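Local coordinates for protein aminotransferase, class I and II (Erwinia tasmaniensis, PDB 5Z0Q) that binds pyridoxal-5'-phosphate and belongs to the class I and II aminotransferases, a family of PLP-dependent enzymes with the fold-type I architecture, at residues I106-F111 / F129-L134; R304-Q309 / C369-L374; G179-R184 / P214-I219. All coordinates share one frame; numbering follows the deposited sequence.

Overall arrangement
The three contacts follow one another along the chain without nesting or crossing. Interaction 1 comes first, joining helix 101-111 to helix 127-134 around a 17-residue loop that contains strand 117-122. Interaction 3 is next: its loops 179-184 and 214-219 bracket helix 184-197 and strand 200-204, next to the PLP-binding part of the large mixed sheet. Interaction 2 closes last and spans most, bringing helix 290-313 to the start of helix 371-385 across 59 residues that include strands of the smaller sheet. Interactions 1 and 2 lie on opposite sides of the chain's centre, their own centres 36 Å apart; interactions 2 and 3 approach to about 7 Å between nearest atoms.

Interaction 1: I106-F111 / F129-L134; sequences IAVRAF and FLAPKL
V108 has CG1 set opposite its own backbone N (chi1 176°), which turns both methyls to helix 127-134, CG1 going to P132 and CG2 to A131. R109 starts off at a tangent to that helix, and a bend at chi2 (-96°) helps carry its guanidinium across to L134. The axes of the short segments 106-111 and 129-134 come within 9.3 Å and cross at -47°, with V108 and P132 nearest in backbone register. CG2 of V108 meets CB of A131 at 4.1 Å, methyl against methyl. CG1 of V108 lies as close to the backbone CA of P132, 4.1 Å, and a little farther, 4.4 Å, from CG of its ring, so this branch rests against main chain as much as side chain. P132, whose N has no hydrogen to give to the preceding turn, kinks the helix here; the bond from L134 N to L130 O (3.0 Å) resumes the pattern. NH2 of R109 approaches CB of L134 to 4.1 Å edge-on, the carbon lying near the guanidinium plane. Both helices also face the large sheet of the PLP-binding domain, A107 against C202 of strand 200-204 and P132 against H139 of strand 139-146. The outer end of the contact reaches the dimer interface, where R109 packs on M270 and L134 on K268 of the second subunit. No hydrogen bond or salt bridge links the two segments, so their association rests on dispersion and burial of methyl groups, and the arginine joins in by van der Waals contact.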
# COMPACT_ATOMS: atom_id res chain seq x y z
N ILE A 106 -1.07 -3.52 12.21
CA ILE A 106 0.30 -3.39 12.71
C ILE A 106 0.30 -3.17 14.21
O ILE A 106 1.11 -3.75 14.94
CB ILE A 106 1.03 -2.25 11.98
CG1 ILE A 106 1.11 -2.53 10.48
CG2 ILE A 106 2.44 -2.08 12.54
CD1 ILE A 106 1.52 -1.32 9.67
N ALA A 107 -0.62 -2.33 14.70
CA ALA A 107 -0.68 -2.05 16.13
C ALA A 107 -0.94 -3.32 16.94
O ALA A 107 -0.34 -3.52 18.00
CB ALA A 107 -1.76 -1.01 16.42
N VAL A 108 -1.82 -4.19 16.45
CA VAL A 108 -2.13 -5.42 17.17
C VAL A 108 -0.95 -6.39 17.12
O VAL A 108 -0.62 -7.04 18.12
CB VAL A 108 -3.42 -6.06 16.62
CG1 VAL A 108 -3.70 -7.39 17.30
CG2 VAL A 108 -4.60 -5.11 16.80
N ARG A 109 -0.30 -6.50 15.96
CA ARG A 109 0.83 -7.42 15.84
C ARG A 109 2.04 -6.94 16.63
O ARG A 109 2.86 -7.76 17.06
CB ARG A 109 1.21 -7.59 14.37
CG ARG A 109 0.06 -7.91 13.44
CD ARG A 109 -0.09 -9.40 13.18
NE ARG A 109 -1.24 -9.67 12.32
CZ ARG A 109 -1.18 -9.70 10.99
NH1 ARG A 109 -0.04 -9.48 10.36
NH2 ARG A 109 -2.28 -9.96 10.29
N ALA A 110 2.17 -5.63 16.84
CA ALA A 110 3.36 -5.06 17.47
C ALA A 110 3.20 -4.78 18.96
O ALA A 110 4.18 -4.84 19.69
CB ALA A 110 3.77 -3.76 16.76
N PHE A 111 1.99 -4.47 19.41
CA PHE A 111 1.75 -4.08 20.80
C PHE A 111 1.07 -5.18 21.61
O PHE A 111 0.61 -4.92 22.72
CB PHE A 111 0.92 -2.80 20.85
CG PHE A 111 1.54 -1.65 20.11
CD1 PHE A 111 2.91 -1.46 20.11
CD2 PHE A 111 0.74 -0.76 19.40
CE1 PHE A 111 3.48 -0.41 19.42
CE2 PHE A 111 1.31 0.30 18.71
CZ PHE A 111 2.68 0.47 18.72
N PHE A 129 -12.05 -6.20 15.56
CA PHE A 129 -11.96 -7.56 16.08
C PHE A 129 -11.50 -8.56 15.03
O PHE A 129 -11.24 -9.72 15.37
CB PHE A 129 -13.30 -8.00 16.68
CG PHE A 129 -14.46 -7.88 15.73
CD1 PHE A 129 -15.20 -6.71 15.67
CD2 PHE A 129 -14.83 -8.94 14.93
CE1 PHE A 129 -16.27 -6.59 14.80
CE2 PHE A 129 -15.91 -8.84 14.06
CZ PHE A 129 -16.63 -7.66 14.00
N LEU A 130 -11.38 -8.14 13.77
CA LEU A 130 -10.81 -9.00 12.75
C LEU A 130 -9.29 -9.04 12.83
O LEU A 130 -8.68 -10.07 12.50
CB LEU A 130 -11.24 -8.54 11.36
CG LEU A 130 -12.28 -9.41 10.64
CD1 LEU A 130 -13.55 -9.54 11.46
CD2 LEU A 130 -12.59 -8.84 9.26
N ALA A 131 -8.66 -7.94 13.25
CA ALA A 131 -7.20 -7.94 13.36
C ALA A 131 -6.70 -8.89 14.45
O ALA A 131 -5.76 -9.65 14.18
CB ALA A 131 -6.70 -6.51 13.57
N PRO A 132 -7.26 -8.90 15.67
CA PRO A 132 -6.83 -9.93 16.63
C PRO A 132 -7.16 -11.34 16.16
O PRO A 132 -6.45 -12.28 16.53
CB PRO A 132 -7.61 -9.57 17.91
CG PRO A 132 -7.97 -8.13 17.74
CD PRO A 132 -8.21 -7.96 16.28
N LYS A 133 -8.20 -11.49 15.35
CA LYS A 133 -8.55 -12.81 14.83
C LYS A 133 -7.48 -13.32 13.88
O LYS A 133 -7.10 -14.50 13.95
CB LYS A 133 -9.91 -12.73 14.13
CG LYS A 133 -10.50 -14.07 13.72
CD LYS A 133 -11.86 -13.86 13.08
CE LYS A 133 -12.50 -15.18 12.67
NZ LYS A 133 -13.83 -14.97 12.05
N LEU A 134 -6.96 -12.46 13.01
CA LEU A 134 -5.91 -12.86 12.08
C LEU A 134 -4.54 -12.93 12.73
O LEU A 134 -3.65 -13.59 12.18
CB LEU A 134 -5.86 -11.89 10.89
CG LEU A 134 -7.17 -11.69 10.12
CD1 LEU A 134 -6.95 -10.76 8.93
CD2 LEU A 134 -7.74 -13.02 9.66

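Interaction 2: R304-Q309 / C369-L374; sequences RDMLAQ and CPRQLL
M306 and R371 meet where two helices of the small, C-terminal domain of this fold-type I PLP enzyme pack together, helix 290-313 against the first turn of helix 371-385. The close part of the contact is the methyl end of M306. A bend at chi3 (-45°) turns CE to the arginine, where it lies 3.5 Å from CD and 3.8 Å from CG of R371. The two side chains pass each other at a slant, and CE sits near the guanidinium plane, at an edge of the group. Y299, an earlier residue of helix 290-313, adds to the hold on R371: its ring makes a cation-pi contact and its OH is hydrogen-bonded to the backbone N. Deeper in, the buried L374 is directed at the opposing helix and meets M306 more distantly, CD2 to SD 4.4 Å. L378, a turn further along helix 371-385, takes up more of this apolar surface by touching both M306 and L307. The first turn of that helix begins after P370, its N-cap residue, whose O receives the 3.2 Å bond from L374 N. Toward solvent the contact is looser and its character changes, with D305, Q309 and Q372 all exposed. The buried R304 bonds to D305, the next residue on its own helix, while its NH1 is held by O of P322. The grip is side-on: NE and NH2 of R304 both donate to the single oxygen OD1 of D305, each at 3.1 Å, with OD1 only 5° out of the guanidinium plane.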
# COMPACT_ATOMS: atom_id res chain seq x y z
N ARG A 304 -28.78 14.14 7.15
CA ARG A 304 -28.90 13.38 8.39
C ARG A 304 -30.24 13.65 9.08
O ARG A 304 -30.91 12.72 9.53
CB ARG A 304 -27.74 13.71 9.33
CG ARG A 304 -27.80 12.97 10.65
CD ARG A 304 -26.98 13.69 11.71
NE ARG A 304 -27.57 14.98 12.07
CZ ARG A 304 -27.09 15.78 13.02
NH1 ARG A 304 -26.01 15.44 13.71
NH2 ARG A 304 -27.69 16.93 13.28
N ASP A 305 -30.63 14.92 9.16
CA ASP A 305 -31.87 15.27 9.84
C ASP A 305 -33.08 14.69 9.12
O ASP A 305 -34.08 14.34 9.76
CB ASP A 305 -32.00 16.79 9.95
CG ASP A 305 -30.94 17.40 10.85
OD1 ASP A 305 -30.12 16.64 11.40
OD2 ASP A 305 -30.94 18.64 11.01
N MET A 306 -33.02 14.58 7.79
CA MET A 306 -34.13 13.99 7.05
C MET A 306 -34.23 12.50 7.31
O MET A 306 -35.33 11.97 7.54
CB MET A 306 -33.96 14.27 5.55
CG MET A 306 -35.18 13.93 4.72
SD MET A 306 -34.86 14.13 2.96
CE MET A 306 -33.99 15.69 2.97
N LEU A 307 -33.10 11.79 7.28
CA LEU A 307 -33.11 10.36 7.56
C LEU A 307 -33.54 10.08 8.99
O LEU A 307 -34.29 9.12 9.25
CB LEU A 307 -31.72 9.77 7.29
CG LEU A 307 -31.49 8.31 7.71
CD1 LEU A 307 -32.29 7.36 6.84
CD2 LEU A 307 -30.01 7.97 7.65
N ALA A 308 -33.09 10.90 9.94
CA ALA A 308 -33.42 10.67 11.34
C ALA A 308 -34.91 10.85 11.59
O ALA A 308 -35.54 10.02 12.25
CB ALA A 308 -32.61 11.61 12.24
N GLN A 309 -35.49 11.93 11.07
CA GLN A 309 -36.92 12.16 11.25
C GLN A 309 -37.75 11.12 10.50
O GLN A 309 -38.84 10.76 10.96
CB GLN A 309 -37.29 13.57 10.79
CG GLN A 309 -38.77 13.89 10.88
CD GLN A 309 -39.06 15.37 10.68
OE1 GLN A 309 -40.14 15.74 10.20
NE2 GLN A 309 -38.11 16.21 11.03
N CYS A 369 -24.56 11.16 0.03
CA CYS A 369 -24.98 11.11 -1.36
C CYS A 369 -25.84 12.34 -1.64
O CYS A 369 -26.27 13.01 -0.70
CB CYS A 369 -25.77 9.82 -1.65
SG CYS A 369 -27.21 9.59 -0.59
N PRO A 370 -26.08 12.67 -2.91
CA PRO A 370 -26.98 13.78 -3.21
C PRO A 370 -28.37 13.54 -2.64
O PRO A 370 -28.84 12.40 -2.56
CB PRO A 370 -27.00 13.82 -4.75
CG PRO A 370 -26.46 12.50 -5.19
CD PRO A 370 -25.48 12.11 -4.14
N ARG A 371 -29.02 14.63 -2.24
CA ARG A 371 -30.29 14.53 -1.54
C ARG A 371 -31.37 13.87 -2.39
O ARG A 371 -32.27 13.22 -1.85
CB ARG A 371 -30.75 15.92 -1.09
CG ARG A 371 -31.97 15.93 -0.19
CD ARG A 371 -32.22 17.31 0.39
NE ARG A 371 -31.11 17.77 1.22
CZ ARG A 371 -30.31 18.78 0.89
NH1 ARG A 371 -30.50 19.45 -0.24
NH2 ARG A 371 -29.32 19.14 1.70
N GLN A 372 -31.28 14.01 -3.71
CA GLN A 372 -32.26 13.35 -4.58
C GLN A 372 -32.19 11.83 -4.44
O GLN A 372 -33.22 11.15 -4.48
CB GLN A 372 -32.04 13.77 -6.03
CG GLN A 372 -33.10 13.27 -6.99
CD GLN A 372 -32.76 13.56 -8.44
OE1 GLN A 372 -32.40 12.66 -9.20
NE2 GLN A 372 -32.86 14.83 -8.84
N LEU A 373 -30.98 11.29 -4.28
CA LEU A 373 -30.84 9.85 -4.08
C LEU A 373 -31.28 9.43 -2.69
O LEU A 373 -31.75 8.31 -2.50
CB LEU A 373 -29.39 9.43 -4.33
CG LEU A 373 -29.09 7.93 -4.27
CD1 LEU A 373 -29.98 7.16 -5.25
CD2 LEU A 373 -27.62 7.65 -4.55
N LEU A 374 -31.15 10.32 -1.70
CA LEU A 374 -31.61 10.00 -0.35
C LEU A 374 -33.13 9.92 -0.30
O LEU A 374 -33.69 9.05 0.38
CB LEU A 374 -31.09 11.02 0.65
CG LEU A 374 -31.50 10.79 2.10
CD1 LEU A 374 -30.95 9.46 2.60
CD2 LEU A 374 -31.04 11.93 2.99

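Interaction 3: G179-R184 / P214-I219; sequences GTVYRR and PGVQHI
Segments 179-184 and 214-219 are irregular chains that meet through V181, R183, V216, R184 and I219, their touching parts running 73° apart with CA of V181 about as far from CA of H218 as CA of R184 is from CA of I219, 7.0 Å. V216 is the centre of one patch. Its CG1 touches CG1 of V181 at 4.2 Å; the side chains of R183 and V216 cross at about a right angle, and CG1 of V216 sits 3.5 Å above one face of the guanidinium, offset toward its rim. R183 starts away from the other segment; a turn at chi2 (-64°) helps bring its end back over the valine. The charged group is fixed by E323, which forms a salt bridge with NH2 of R183 and also accepts a hydrogen bond from N of V181. In the second patch the extended chain of R184 passes over the end of I219, CD1 of I219 lying 3.6 Å from CB of R184 and also near its guanidinium edge. I219 also packs on L187 of helix 184-197, for which R183 is the N-cap residue. NE2 of Q217 donates to O of H218 at 2.9 Å, from above the carbonyl plane. The two loops follow neighbouring parallel strands 166-172 and 200-204, whose ends carry the PLP-pocket residues C172 and D204. No hydrogen bond crosses the contact: one methyl pair is apolar, while both arginines meet branched methyls by van der Waals contact; the charge of R183 is probably offset by E323, with R150, a like charge, also close by.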
# COMPACT_ATOMS: atom_id res chain seq x y z
N GLY A 179 -21.64 6.54 15.31
CA GLY A 179 -21.52 7.96 15.05
C GLY A 179 -21.38 8.82 16.29
O GLY A 179 -21.55 10.04 16.20
N THR A 180 -21.08 8.22 17.44
CA THR A 180 -20.99 8.96 18.69
C THR A 180 -19.68 9.73 18.75
O THR A 180 -18.61 9.18 18.50
CB THR A 180 -21.09 8.00 19.88
OG1 THR A 180 -22.37 7.36 19.87
CG2 THR A 180 -20.92 8.76 21.18
N VAL A 181 -19.78 11.01 19.09
CA VAL A 181 -18.63 11.86 19.37
C VAL A 181 -18.44 11.87 20.89
O VAL A 181 -19.24 12.47 21.61
CB VAL A 181 -18.81 13.28 18.82
CG1 VAL A 181 -17.66 14.17 19.25
CG2 VAL A 181 -18.93 13.24 17.30
N TYR A 182 -17.39 11.21 21.36
CA TYR A 182 -17.19 11.08 22.80
C TYR A 182 -16.80 12.42 23.42
O TYR A 182 -15.96 13.15 22.88
CB TYR A 182 -16.11 10.03 23.10
CG TYR A 182 -16.55 8.62 22.78
CD1 TYR A 182 -17.34 7.90 23.68
CD2 TYR A 182 -16.19 8.00 21.59
CE1 TYR A 182 -17.75 6.61 23.40
CE2 TYR A 182 -16.59 6.71 21.31
CZ TYR A 182 -17.37 6.02 22.21
OH TYR A 182 -17.78 4.74 21.93
N ARG A 183 -17.42 12.73 24.55
CA ARG A 183 -17.16 13.98 25.26
C ARG A 183 -15.86 13.86 26.07
O ARG A 183 -15.23 12.80 26.14
CB ARG A 183 -18.33 14.34 26.16
CG ARG A 183 -19.64 14.58 25.42
CD ARG A 183 -19.55 15.79 24.50
NE ARG A 183 -20.85 16.12 23.92
CZ ARG A 183 -21.31 15.60 22.79
NH1 ARG A 183 -20.58 14.73 22.11
NH2 ARG A 183 -22.51 15.95 22.33
N ARG A 184 -15.47 14.97 26.69
CA ARG A 184 -14.20 14.99 27.42
C ARG A 184 -14.27 14.13 28.68
O ARG A 184 -13.29 13.46 29.03
CB ARG A 184 -13.82 16.42 27.77
CG ARG A 184 -12.38 16.58 28.23
CD ARG A 184 -11.94 18.03 28.24
NE ARG A 184 -10.51 18.14 28.49
CZ ARG A 184 -9.58 18.18 27.54
NH1 ARG A 184 -9.94 18.13 26.26
NH2 ARG A 184 -8.30 18.28 27.86
N PRO A 214 -22.99 21.19 17.10
CA PRO A 214 -22.39 22.49 17.42
C PRO A 214 -21.87 22.53 18.85
O PRO A 214 -22.32 21.79 19.72
CB PRO A 214 -23.56 23.47 17.23
CG PRO A 214 -24.77 22.64 17.48
CD PRO A 214 -24.45 21.26 16.96
N GLY A 215 -20.88 23.40 19.06
CA GLY A 215 -20.35 23.65 20.39
C GLY A 215 -19.53 22.49 20.93
O GLY A 215 -19.00 22.56 22.04
N VAL A 216 -19.42 21.42 20.15
CA VAL A 216 -18.70 20.22 20.57
C VAL A 216 -17.51 20.02 19.64
O VAL A 216 -17.68 19.92 18.42
CB VAL A 216 -19.61 18.97 20.55
CG1 VAL A 216 -18.85 17.75 21.07
CG2 VAL A 216 -20.85 19.22 21.38
N GLN A 217 -16.32 19.93 20.22
CA GLN A 217 -15.08 19.75 19.48
C GLN A 217 -14.57 18.32 19.66
O GLN A 217 -14.62 17.77 20.76
CB GLN A 217 -14.01 20.74 19.95
CG GLN A 217 -12.66 20.55 19.26
CD GLN A 217 -11.50 21.02 20.11
OE1 GLN A 217 -11.25 22.22 20.23
NE2 GLN A 217 -10.79 20.07 20.72
N HIS A 218 -14.09 17.73 18.57
CA HIS A 218 -13.42 16.44 18.67
C HIS A 218 -12.16 16.57 19.52
O HIS A 218 -11.39 17.52 19.38
CB HIS A 218 -13.06 15.91 17.28
CG HIS A 218 -12.08 14.79 17.31
ND1 HIS A 218 -10.73 14.97 17.08
CD2 HIS A 218 -12.24 13.46 17.53
CE1 HIS A 218 -10.11 13.81 17.16
NE2 HIS A 218 -11.00 12.88 17.44
N ILE A 219 -11.95 15.60 20.40
CA ILE A 219 -10.82 15.63 21.32
C ILE A 219 -9.94 14.41 21.06
O ILE A 219 -10.39 13.27 21.28
CB ILE A 219 -11.28 15.68 22.78
CG1 ILE A 219 -12.03 16.98 23.06
CG2 ILE A 219 -10.09 15.53 23.72
CD1 ILE A 219 -12.54 17.10 24.47